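Long-range contacts in probable amino acid aminotransferase (Mycobacterium tuberculosis, PDB 6Q1S), which belongs to the class IV aminotransferase family and, in this model, holds 4'-deoxy-4'-aminopyridoxal-5'-phosphate and 2-oxoglutaric acid side by side in one pocket: residues E34-R39 / E47-R52; M60-P65 / L93-G98; A116-A121 / S254-A259; L131-P136 / V173-T178. All coordinates share one frame; numbering follows the deposited sequence.

Contact 1 of 4, residues E34-R39 / E47-R52; sequences ETLLVR and EAHLQR. With PMP (4'-deoxy-4'-aminopyridoxal-5'-phosphate), chain G.
E34 and R52 meet side-on in a salt bridge, a worked example of a cofactor-binding arginine set in place by a second-shell carboxylate. R52 NE gives a nearly straight bond to E34 OE2 (2.7 Å, N-H...acceptor 175°) that lies in the guanidinium plane. R52 NH2 reaches E34 OE1 at 2.8 Å from a more bent direction, with the oxygen somewhat out of that plane. Both oxygens offer their syn lone pairs. The arginine chain runs extended as far as CD and then turns at chi3 (83°), which brings NH2 to the phosphate of PMP as well, with R52 NH2 2.9 Å from PMP O3P. R52 NH1 adds a weak bond to the same oxygen and a hydrogen bond to R216 O.

Packing is tightest round the H49 imidazole. L36 CG sits over one face in a CH-pi contact, 3.7 Å from H49 CG, while E34 OE1 lies at the ring edge, 3.0 Å from H49 CD2. T35 O is also close to H49 NE2, but at an angle too poor for a hydrogen bond. The ring is held instead by L45 O at ND1 and S255 OG at NE2, which fixes its rotation. Strand 34-39 and helix 47-52 run antiparallel, and the other side of the helix is looser: E47 and Q51 turn away from the strand into exposed positions. The chemistry implies a phosphate site with a second shell, in which E34 orients R52 and probably stabilises its positive charge, while H49, through its bond to S255 OG, probably positions S255, which itself bonds to the phosphate.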
# COMPACT_ATOMS: atom_id res chain seq x y z
N GLU B 34 -2.21 -13.75 3.04
CA GLU B 34 -3.51 -14.33 3.32
C GLU B 34 -3.68 -14.45 4.82
O GLU B 34 -2.70 -14.57 5.56
CB GLU B 34 -3.68 -15.71 2.65
CG GLU B 34 -3.96 -15.65 1.16
CD GLU B 34 -5.31 -15.03 0.86
OE1 GLU B 34 -6.25 -15.23 1.65
OE2 GLU B 34 -5.43 -14.34 -0.17
N THR B 35 -4.93 -14.43 5.28
CA THR B 35 -5.24 -14.56 6.69
C THR B 35 -6.22 -15.71 6.88
O THR B 35 -7.27 -15.74 6.23
CB THR B 35 -5.83 -13.27 7.27
OG1 THR B 35 -4.84 -12.24 7.25
CG2 THR B 35 -6.30 -13.49 8.70
N LEU B 36 -5.88 -16.64 7.76
CA LEU B 36 -6.69 -17.82 8.01
C LEU B 36 -7.01 -17.91 9.49
O LEU B 36 -6.23 -17.45 10.34
CB LEU B 36 -5.97 -19.11 7.57
CG LEU B 36 -5.63 -19.28 6.08
CD1 LEU B 36 -4.32 -18.59 5.74
CD2 LEU B 36 -5.57 -20.75 5.73
N LEU B 37 -8.16 -18.50 9.80
CA LEU B 37 -8.60 -18.70 11.17
C LEU B 37 -8.41 -20.15 11.56
O LEU B 37 -8.83 -21.06 10.84
CB LEU B 37 -10.07 -18.30 11.33
CG LEU B 37 -10.68 -18.48 12.72
CD1 LEU B 37 -10.17 -17.43 13.69
CD2 LEU B 37 -12.20 -18.45 12.63
N VAL B 38 -7.75 -20.37 12.70
CA VAL B 38 -7.62 -21.71 13.27
C VAL B 38 -8.75 -21.90 14.27
O VAL B 38 -8.84 -21.17 15.27
CB VAL B 38 -6.25 -21.89 13.95
CG1 VAL B 38 -6.21 -23.21 14.70
CG2 VAL B 38 -5.14 -21.84 12.91
N ARG B 39 -9.62 -22.88 14.01
CA ARG B 39 -10.76 -23.15 14.88
C ARG B 39 -10.96 -24.65 14.99
O ARG B 39 -11.01 -25.35 13.98
CB ARG B 39 -12.04 -22.48 14.34
CG ARG B 39 -13.31 -22.96 15.02
CD ARG B 39 -14.56 -22.33 14.41
NE ARG B 39 -14.80 -20.98 14.93
CZ ARG B 39 -15.90 -20.28 14.70
NH1 ARG B 39 -16.88 -20.80 13.97
NH2 ARG B 39 -16.04 -19.06 15.21
N GLU B 47 -7.38 -24.39 1.07
CA GLU B 47 -7.27 -24.35 -0.39
C GLU B 47 -7.78 -23.03 -0.96
O GLU B 47 -7.15 -22.45 -1.86
CB GLU B 47 -8.03 -25.52 -1.01
CG GLU B 47 -7.44 -26.88 -0.68
CD GLU B 47 -5.95 -26.95 -0.99
OE1 GLU B 47 -5.18 -27.40 -0.12
OE2 GLU B 47 -5.55 -26.53 -2.09
N ALA B 48 -8.91 -22.53 -0.46
CA ALA B 48 -9.44 -21.27 -0.97
C ALA B 48 -8.50 -20.11 -0.71
O ALA B 48 -8.46 -19.15 -1.49
CB ALA B 48 -10.82 -21.00 -0.37
N HIS B 49 -7.74 -20.16 0.39
CA HIS B 49 -6.77 -19.11 0.66
C HIS B 49 -5.52 -19.27 -0.19
O HIS B 49 -4.92 -18.28 -0.61
CB HIS B 49 -6.42 -19.09 2.15
CG HIS B 49 -7.48 -18.47 3.01
ND1 HIS B 49 -8.53 -19.20 3.54
CD2 HIS B 49 -7.65 -17.20 3.44
CE1 HIS B 49 -9.30 -18.40 4.25
NE2 HIS B 49 -8.79 -17.18 4.21
N LEU B 50 -5.11 -20.52 -0.45
CA LEU B 50 -3.96 -20.75 -1.32
C LEU B 50 -4.31 -20.55 -2.79
O LEU B 50 -3.43 -20.25 -3.60
CB LEU B 50 -3.41 -22.16 -1.10
CG LEU B 50 -2.80 -22.48 0.26
CD1 LEU B 50 -2.44 -23.95 0.34
CD2 LEU B 50 -1.59 -21.61 0.54
N GLN B 51 -5.59 -20.72 -3.15
CA GLN B 51 -6.00 -20.42 -4.52
C GLN B 51 -5.95 -18.92 -4.78
O GLN B 51 -5.44 -18.47 -5.81
CB GLN B 51 -7.41 -20.96 -4.77
CG GLN B 51 -7.44 -22.45 -5.08
CD GLN B 51 -8.85 -22.99 -5.24
OE1 GLN B 51 -9.83 -22.25 -5.08
NE2 GLN B 51 -8.96 -24.27 -5.55
N ARG B 52 -6.47 -18.12 -3.84
CA ARG B 52 -6.38 -16.68 -3.97
C ARG B 52 -4.94 -16.19 -3.83
O ARG B 52 -4.55 -15.22 -4.48
CB ARG B 52 -7.27 -16.01 -2.92
CG ARG B 52 -7.29 -14.50 -2.98
CD ARG B 52 -8.44 -13.96 -2.15
NE ARG B 52 -8.08 -13.88 -0.74
CZ ARG B 52 -8.94 -13.60 0.23
NH1 ARG B 52 -10.21 -13.36 -0.06
NH2 ARG B 52 -8.53 -13.56 1.49
N1 PMP G . -11.83 -7.23 1.36
C2 PMP G . -10.62 -6.84 1.81
C2A PMP G . -10.01 -5.56 1.30
C3 PMP G . -9.88 -7.67 2.79
O3 PMP G . -8.65 -7.29 3.25
C4 PMP G . -10.53 -8.91 3.26
C4A PMP G . -9.86 -9.82 4.26
N4A PMP G . -9.66 -9.10 5.53
C5 PMP G . -11.86 -9.23 2.70
C6 PMP G . -12.44 -8.36 1.77
C5A PMP G . -12.58 -10.49 3.12
O4P PMP G . -11.87 -11.63 2.66
P PMP G . -11.89 -13.01 3.49
O1P PMP G . -11.31 -12.75 4.86
O2P PMP G . -13.32 -13.48 3.61
O3P PMP G . -11.06 -14.04 2.76

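Contact 2 of 4, residues M60-P65 / L93-G98; sequences MDLPEP and LIYSRG
M60 O is gripped by both terminal nitrogens of R97, which approach end-on in the carbonyl plane, with the oxygen in the plane of the guanidinium. R97 NH2 makes the shorter and straighter bond, 2.5 Å to M60 O at 158°, and R97 NH1 completes the pair at 3.0 Å from M60 O. This carbonyl lies where helix 46-59 gives way to a Schellman motif with D61 as its C-prime residue, so the arginine bonds to the backbone just past the helix end. The bend of the R97 chain at chi3 (-55°) turns the guanidinium back toward the loop, where NH1 also makes a weak bond to D61 O. L62 CD2 lies over one guanidinium face, 3.9 Å above the plane and offset toward its rim, and also packs on R97 CA.

R97 NE also forms a salt bridge with D30, whereas D61 OD2 pairs with R163 and R167 of the second subunit, placing the turn at the dimer interface.

Farther along the strand, Y95 has CG anti to the backbone N (chi1 -172°), which carries its ring out to the loop. Its hydroxyl donates to P63 O, near the ring plane; the modelled separation is very short and its exact value doubtful. Near that end of the ring two apolar neighbours approach obliquely: Y95 CE2 lies 4.1 Å from L62 CB and 4.4 Å from P65 CB.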
# COMPACT_ATOMS: atom_id res chain seq x y z
N MET B 60 0.83 -9.90 -9.16
CA MET B 60 1.95 -9.14 -8.65
C MET B 60 3.28 -9.56 -9.27
O MET B 60 4.33 -9.13 -8.80
CB MET B 60 2.02 -9.25 -7.13
CG MET B 60 0.99 -8.40 -6.43
SD MET B 60 1.57 -6.70 -6.26
CE MET B 60 2.78 -6.92 -4.97
N ASP B 61 3.24 -10.37 -10.33
CA ASP B 61 4.44 -10.82 -11.03
C ASP B 61 5.43 -11.45 -10.05
O ASP B 61 6.64 -11.25 -10.14
CB ASP B 61 5.08 -9.68 -11.81
CG ASP B 61 4.12 -9.06 -12.81
OD1 ASP B 61 3.52 -9.82 -13.61
OD2 ASP B 61 3.95 -7.83 -12.79
N LEU B 62 4.91 -12.19 -9.12
CA LEU B 62 5.61 -12.96 -8.11
C LEU B 62 5.75 -14.41 -8.55
O LEU B 62 4.90 -14.92 -9.30
CB LEU B 62 4.86 -12.90 -6.77
CG LEU B 62 5.10 -11.65 -5.94
CD1 LEU B 62 4.04 -11.51 -4.86
CD2 LEU B 62 6.49 -11.71 -5.32
N PRO B 63 6.81 -15.09 -8.13
CA PRO B 63 6.94 -16.51 -8.47
C PRO B 63 5.73 -17.29 -8.01
O PRO B 63 5.14 -17.02 -6.96
CB PRO B 63 8.21 -16.94 -7.72
CG PRO B 63 8.99 -15.68 -7.56
CD PRO B 63 7.98 -14.58 -7.39
N GLU B 64 5.33 -18.26 -8.83
CA GLU B 64 4.14 -19.04 -8.56
C GLU B 64 4.31 -19.79 -7.24
O GLU B 64 5.29 -20.53 -7.08
CB GLU B 64 3.89 -20.01 -9.71
CG GLU B 64 2.98 -21.18 -9.38
CD GLU B 64 2.92 -22.19 -10.51
OE1 GLU B 64 2.54 -23.35 -10.25
OE2 GLU B 64 3.24 -21.82 -11.65
N PRO B 65 3.41 -19.61 -6.27
CA PRO B 65 3.61 -20.22 -4.96
C PRO B 65 3.59 -21.74 -5.03
O PRO B 65 2.76 -22.34 -5.71
CB PRO B 65 2.45 -19.67 -4.12
CG PRO B 65 1.45 -19.20 -5.10
CD PRO B 65 2.22 -18.74 -6.30
N LEU B 93 -0.19 -15.98 6.02
CA LEU B 93 0.85 -16.38 5.07
C LEU B 93 1.45 -15.12 4.46
O LEU B 93 0.76 -14.38 3.76
CB LEU B 93 0.27 -17.27 3.97
CG LEU B 93 -0.88 -18.18 4.37
CD1 LEU B 93 -1.50 -18.84 3.15
CD2 LEU B 93 -0.37 -19.22 5.34
N ILE B 94 2.74 -14.89 4.70
CA ILE B 94 3.43 -13.71 4.19
C ILE B 94 4.30 -14.13 3.01
O ILE B 94 5.17 -15.00 3.16
CB ILE B 94 4.27 -13.02 5.28
CG1 ILE B 94 3.42 -12.80 6.53
CG2 ILE B 94 4.83 -11.71 4.76
CD1 ILE B 94 2.28 -11.83 6.33
N TYR B 95 4.07 -13.53 1.85
CA TYR B 95 4.77 -13.88 0.62
C TYR B 95 5.23 -12.57 -0.03
O TYR B 95 4.43 -11.87 -0.66
CB TYR B 95 3.87 -14.68 -0.31
CG TYR B 95 4.56 -15.26 -1.53
CD1 TYR B 95 5.84 -15.78 -1.44
CD2 TYR B 95 3.91 -15.32 -2.75
CE1 TYR B 95 6.47 -16.31 -2.55
CE2 TYR B 95 4.53 -15.85 -3.87
CZ TYR B 95 5.81 -16.35 -3.76
OH TYR B 95 6.43 -16.88 -4.87
N SER B 96 6.51 -12.26 0.11
CA SER B 96 7.08 -11.01 -0.37
C SER B 96 8.04 -11.27 -1.52
O SER B 96 8.50 -12.39 -1.73
CB SER B 96 7.81 -10.28 0.76
OG SER B 96 8.94 -9.59 0.26
N ARG B 97 8.35 -10.20 -2.26
CA ARG B 97 9.25 -10.30 -3.39
C ARG B 97 10.69 -10.59 -2.97
O ARG B 97 11.50 -10.96 -3.82
CB ARG B 97 9.19 -9.02 -4.23
CG ARG B 97 9.64 -9.20 -5.67
CD ARG B 97 9.29 -7.99 -6.53
NE ARG B 97 7.87 -7.65 -6.45
CZ ARG B 97 6.93 -8.18 -7.24
NH1 ARG B 97 7.26 -9.06 -8.17
NH2 ARG B 97 5.67 -7.81 -7.09
N GLY B 98 11.02 -10.44 -1.69
CA GLY B 98 12.36 -10.72 -1.23
C GLY B 98 13.18 -9.46 -1.03
O GLY B 98 12.67 -8.33 -1.01

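Contact 3 of 4, residues A116-A121 / S254-A259; sequences ARVIGA and SSMTLA. With AKG (2-oxoglutaric acid), chain H; PMP (4'-deoxy-4'-aminopyridoxal-5'-phosphate), chain G.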
# COMPACT_ATOMS: atom_id res chain seq x y z
N ALA B 116 -9.11 -9.08 20.66
CA ALA B 116 -10.35 -9.03 21.43
C ALA B 116 -11.48 -8.34 20.68
O ALA B 116 -12.65 -8.58 20.99
CB ALA B 116 -10.11 -8.33 22.77
N ARG B 117 -11.15 -7.48 19.71
CA ARG B 117 -12.17 -6.84 18.89
C ARG B 117 -13.00 -7.84 18.11
O ARG B 117 -14.12 -7.52 17.70
CB ARG B 117 -11.51 -5.84 17.95
CG ARG B 117 -10.63 -6.49 16.89
CD ARG B 117 -10.44 -5.61 15.67
NE ARG B 117 -9.29 -6.05 14.87
CZ ARG B 117 -9.33 -7.05 14.00
NH1 ARG B 117 -10.45 -7.73 13.81
NH2 ARG B 117 -8.24 -7.38 13.32
N VAL B 118 -12.49 -9.05 17.89
CA VAL B 118 -13.21 -10.03 17.08
C VAL B 118 -14.40 -10.59 17.85
O VAL B 118 -15.50 -10.73 17.29
CB VAL B 118 -12.25 -11.15 16.63
CG1 VAL B 118 -13.03 -12.34 16.10
CG2 VAL B 118 -11.30 -10.62 15.57
N ILE B 119 -14.22 -10.89 19.14
CA ILE B 119 -15.31 -11.46 19.91
C ILE B 119 -16.44 -10.45 20.08
O ILE B 119 -17.62 -10.83 20.12
CB ILE B 119 -14.80 -12.00 21.26
CG1 ILE B 119 -15.77 -13.04 21.82
CG2 ILE B 119 -14.59 -10.87 22.27
CD1 ILE B 119 -15.91 -14.27 20.94
N GLY B 120 -16.11 -9.16 20.18
CA GLY B 120 -17.15 -8.15 20.26
C GLY B 120 -17.88 -7.95 18.95
O GLY B 120 -19.10 -7.78 18.93
N ALA B 121 -17.15 -7.99 17.83
CA ALA B 121 -17.78 -7.81 16.53
C ALA B 121 -18.71 -8.96 16.20
O ALA B 121 -19.79 -8.75 15.62
CB ALA B 121 -16.71 -7.65 15.45
N SER B 254 -15.40 -11.71 6.73
CA SER B 254 -13.97 -11.89 6.53
C SER B 254 -13.56 -13.21 7.18
O SER B 254 -14.37 -13.89 7.81
CB SER B 254 -13.17 -10.71 7.09
OG SER B 254 -13.29 -10.63 8.50
N SER B 255 -12.28 -13.57 7.02
CA SER B 255 -11.83 -14.89 7.44
C SER B 255 -11.69 -15.00 8.95
O SER B 255 -12.01 -16.04 9.53
CB SER B 255 -10.51 -15.23 6.75
OG SER B 255 -10.68 -15.39 5.36
N MET B 256 -11.22 -13.94 9.61
CA MET B 256 -10.99 -14.00 11.05
C MET B 256 -12.17 -13.47 11.85
O MET B 256 -12.59 -14.10 12.83
CB MET B 256 -9.71 -13.23 11.41
CG MET B 256 -9.41 -13.17 12.90
SD MET B 256 -7.77 -12.50 13.26
CE MET B 256 -8.04 -10.76 12.94
N THR B 257 -12.72 -12.32 11.46
CA THR B 257 -13.88 -11.76 12.16
C THR B 257 -15.17 -12.50 11.83
O THR B 257 -16.15 -12.36 12.57
CB THR B 257 -14.02 -10.28 11.81
OG1 THR B 257 -12.74 -9.64 11.85
CG2 THR B 257 -14.95 -9.57 12.79
N LEU B 258 -15.18 -13.30 10.76
CA LEU B 258 -16.34 -14.05 10.31
C LEU B 258 -17.48 -13.13 9.89
O LEU B 258 -17.54 -12.74 8.72
CB LEU B 258 -16.81 -15.03 11.39
CG LEU B 258 -15.81 -16.13 11.76
CD1 LEU B 258 -16.49 -17.23 12.54
CD2 LEU B 258 -15.13 -16.68 10.51
N ALA B 259 -18.37 -12.76 10.80
CA ALA B 259 -19.54 -11.96 10.44
C ALA B 259 -19.82 -10.94 11.53
O ALA B 259 -20.12 -11.31 12.67
CB ALA B 259 -20.76 -12.85 10.21
C1 AKG H . -9.62 -8.74 10.46
O1 AKG H . -10.11 -7.82 11.16
O2 AKG H . -10.03 -9.92 10.54
C2 AKG H . -8.54 -8.42 9.53
O5 AKG H . -8.66 -8.70 8.34
C3 AKG H . -7.29 -7.74 10.03
C4 AKG H . -7.47 -6.23 9.95
C5 AKG H . -7.00 -5.59 11.23
O3 AKG H . -6.44 -6.30 12.08
O4 AKG H . -7.21 -4.36 11.40
N1 PMP G . -11.83 -7.23 1.36
C2 PMP G . -10.62 -6.84 1.81
C2A PMP G . -10.01 -5.56 1.30
C3 PMP G . -9.88 -7.67 2.79
O3 PMP G . -8.65 -7.29 3.25
C4 PMP G . -10.53 -8.91 3.26
C4A PMP G . -9.86 -9.82 4.26
N4A PMP G . -9.66 -9.10 5.53
C5 PMP G . -11.86 -9.23 2.70
C6 PMP G . -12.44 -8.36 1.77
C5A PMP G . -12.58 -10.49 3.12
O4P PMP G . -11.87 -11.63 2.66
P PMP G . -11.89 -13.01 3.49
O1P PMP G . -11.31 -12.75 4.86
O2P PMP G . -13.32 -13.48 3.61
O3P PMP G . -11.06 -14.04 2.76
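Helix 116-121 comes up against the turn of a beta hairpin, V118 and T257 being the nearest pair, with their CA atoms 5.3 Å apart. The hairpin joins strands 249-254 and 258-265. S254 N bonds to L258 O across its neck, a weaker bond returns from L258 N to S254 O, and S255 to T257 between them have helical backbone angles. This is a ligand-binding turn, its start facing PMP and its end 2-oxoglutaric acid.

S255 OG donates to PMP O1P (2.8 Å), and S255 N adds a weak bond to the same oxygen. The first torsion of T257 (chi1 -44°) divides its two branches: OG1 donates to AKG O2 at 3.0 Å, while CG2 packs on A121 CB at 3.7 Å. From the helix, the extended R117 chain brings its guanidinium between the ligand's two carboxylates: NH1 lies 2.7 Å from AKG O1, and NH2 bonds to AKG O3 of the other, at a modelled distance so short that it is doubtful; R187 also binds this ligand. V118 packs against the turn, its CG2 lying 4.1 Å from M256 CG. The M256 chain bends at chi3 (74°), placing CE 3.2 Å from AKG O2 and 3.4 Å from R117 NH2.

Contact 4 of 4, residues L131-P136 / V173-T178; sequences LDRGLP and VIFVST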
# COMPACT_ATOMS: atom_id res chain seq x y z
N LEU B 131 -18.17 5.60 3.19
CA LEU B 131 -17.10 6.53 2.86
C LEU B 131 -16.76 6.40 1.38
O LEU B 131 -16.72 5.30 0.84
CB LEU B 131 -15.86 6.25 3.71
CG LEU B 131 -15.14 7.45 4.32
CD1 LEU B 131 -16.08 8.27 5.20
CD2 LEU B 131 -13.95 6.97 5.12
N ASP B 132 -16.51 7.55 0.74
CA ASP B 132 -16.12 7.54 -0.66
C ASP B 132 -14.76 6.87 -0.81
O ASP B 132 -13.78 7.27 -0.16
CB ASP B 132 -16.07 8.97 -1.19
CG ASP B 132 -16.07 9.03 -2.71
OD1 ASP B 132 -15.42 8.18 -3.35
OD2 ASP B 132 -16.72 9.94 -3.27
N ARG B 133 -14.70 5.86 -1.67
CA ARG B 133 -13.43 5.18 -1.93
C ARG B 133 -12.60 5.92 -2.97
O ARG B 133 -11.37 5.87 -2.94
CB ARG B 133 -13.70 3.74 -2.38
CG ARG B 133 -12.47 2.99 -2.85
CD ARG B 133 -11.45 2.86 -1.73
NE ARG B 133 -10.26 2.14 -2.17
CZ ARG B 133 -9.20 2.72 -2.72
NH1 ARG B 133 -9.18 4.03 -2.91
NH2 ARG B 133 -8.16 1.99 -3.09
N GLY B 134 -13.26 6.63 -3.89
CA GLY B 134 -12.57 7.30 -4.97
C GLY B 134 -12.43 6.48 -6.23
O GLY B 134 -12.04 7.04 -7.26
N LEU B 135 -12.76 5.20 -6.18
CA LEU B 135 -12.67 4.35 -7.35
C LEU B 135 -14.05 4.16 -7.97
O LEU B 135 -15.03 4.01 -7.25
CB LEU B 135 -12.12 2.97 -6.98
CG LEU B 135 -10.63 2.76 -6.74
CD1 LEU B 135 -10.38 1.37 -6.20
CD2 LEU B 135 -9.88 2.95 -8.05
N PRO B 136 -14.13 4.19 -9.29
CA PRO B 136 -15.36 3.80 -9.97
C PRO B 136 -15.45 2.29 -10.11
O PRO B 136 -14.46 1.56 -10.00
CB PRO B 136 -15.25 4.49 -11.34
CG PRO B 136 -13.79 4.62 -11.56
CD PRO B 136 -13.14 4.77 -10.22
N VAL B 173 -16.00 0.45 8.17
CA VAL B 173 -16.28 1.31 7.02
C VAL B 173 -16.86 0.46 5.91
O VAL B 173 -16.48 -0.70 5.74
CB VAL B 173 -15.01 2.05 6.55
CG1 VAL B 173 -15.22 2.71 5.19
CG2 VAL B 173 -14.58 3.09 7.56
N ILE B 174 -17.80 1.03 5.16
CA ILE B 174 -18.28 0.45 3.92
C ILE B 174 -17.88 1.41 2.81
O ILE B 174 -18.35 2.56 2.77
CB ILE B 174 -19.80 0.21 3.94
CG1 ILE B 174 -20.14 -0.89 4.94
CG2 ILE B 174 -20.29 -0.17 2.54
CD1 ILE B 174 -21.62 -1.21 5.02
N PHE B 175 -17.00 0.96 1.92
CA PHE B 175 -16.54 1.80 0.82
C PHE B 175 -17.62 1.92 -0.24
O PHE B 175 -18.22 0.92 -0.65
CB PHE B 175 -15.27 1.21 0.21
CG PHE B 175 -14.01 1.64 0.89
CD1 PHE B 175 -13.77 2.98 1.16
CD2 PHE B 175 -13.06 0.70 1.28
CE1 PHE B 175 -12.60 3.37 1.78
CE2 PHE B 175 -11.90 1.09 1.91
CZ PHE B 175 -11.67 2.43 2.16
N VAL B 176 -17.87 3.14 -0.69
CA VAL B 176 -18.80 3.40 -1.78
C VAL B 176 -18.03 4.05 -2.91
O VAL B 176 -17.20 4.94 -2.69
CB VAL B 176 -19.98 4.29 -1.33
CG1 VAL B 176 -21.06 4.33 -2.39
CG2 VAL B 176 -20.55 3.80 -0.00
N SER B 177 -18.30 3.59 -4.13
CA SER B 177 -17.63 4.10 -5.31
C SER B 177 -18.14 5.49 -5.69
O SER B 177 -19.21 5.93 -5.24
CB SER B 177 -17.82 3.13 -6.47
OG SER B 177 -19.18 3.03 -6.84
N THR B 178 -17.37 6.18 -6.53
CA THR B 178 -17.80 7.48 -7.04
C THR B 178 -19.09 7.36 -7.84
O THR B 178 -19.88 8.31 -7.90
CB THR B 178 -16.70 8.11 -7.89
OG1 THR B 178 -15.44 7.97 -7.23
CG2 THR B 178 -16.98 9.59 -8.12
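L131 pairs with F175 and D132 with V176 as two parallel strands, through bonds from L131 N to I174 O, from V176 N to L131 O (2.9 Å) and from R133 N to V176 O (2.9 Å). The pairing outlasts the strands themselves, since T178 N still reaches L135 O at 3.3 Å.

Among the side chains, R133 lies across F175. A bend at chi2 (62°) folds the arginine so that its CD sits over the centre of the phenyl ring, 3.6 Å from the centroid, as a CH-pi contact; the guanidinium carbon is too far for more than a weak cation-pi attraction. V173 CG1 lies over the opposite face, toward the rim, and also touches L131 CB at 3.9 Å. D132 OD1 accepts from G134 N at 2.7 Å, an Asx turn that leads the chain out of its strand. D132 O accepts a hydrogen bond from W145 NE1 of the second subunit.

Helix 156-166, which lies between the two strands in sequence, packs on L131, V173 and F175. Neighbouring parallel strands joined through a helix laid on their sheet make this a beta-alpha-beta crossover.

Overall arrangement
Followed from the N terminus, the chain first closes a short loop at contact 1, where strand 31-39 meets helix 46-59. Contact 2 follows in series, closing a loop that holds helix 67-84, between the end of helix 46-59 and strand 89-96, the neighbour of strand 31-39 in the antiparallel sheet. Contact 3 spans a far longer loop, from helix 116-123 to the hairpin turn that leads into strand 258-265, and contact 4 nests inside it; both reach the mixed sheet, in which strands 126-132 and 258-265 are neighbours. No pair crosses. Contacts 1 and 3 touch each other and both reach PMP, joining the two sheet regions at the pocket, whereas contacts 2 and 4 each meet the second subunit.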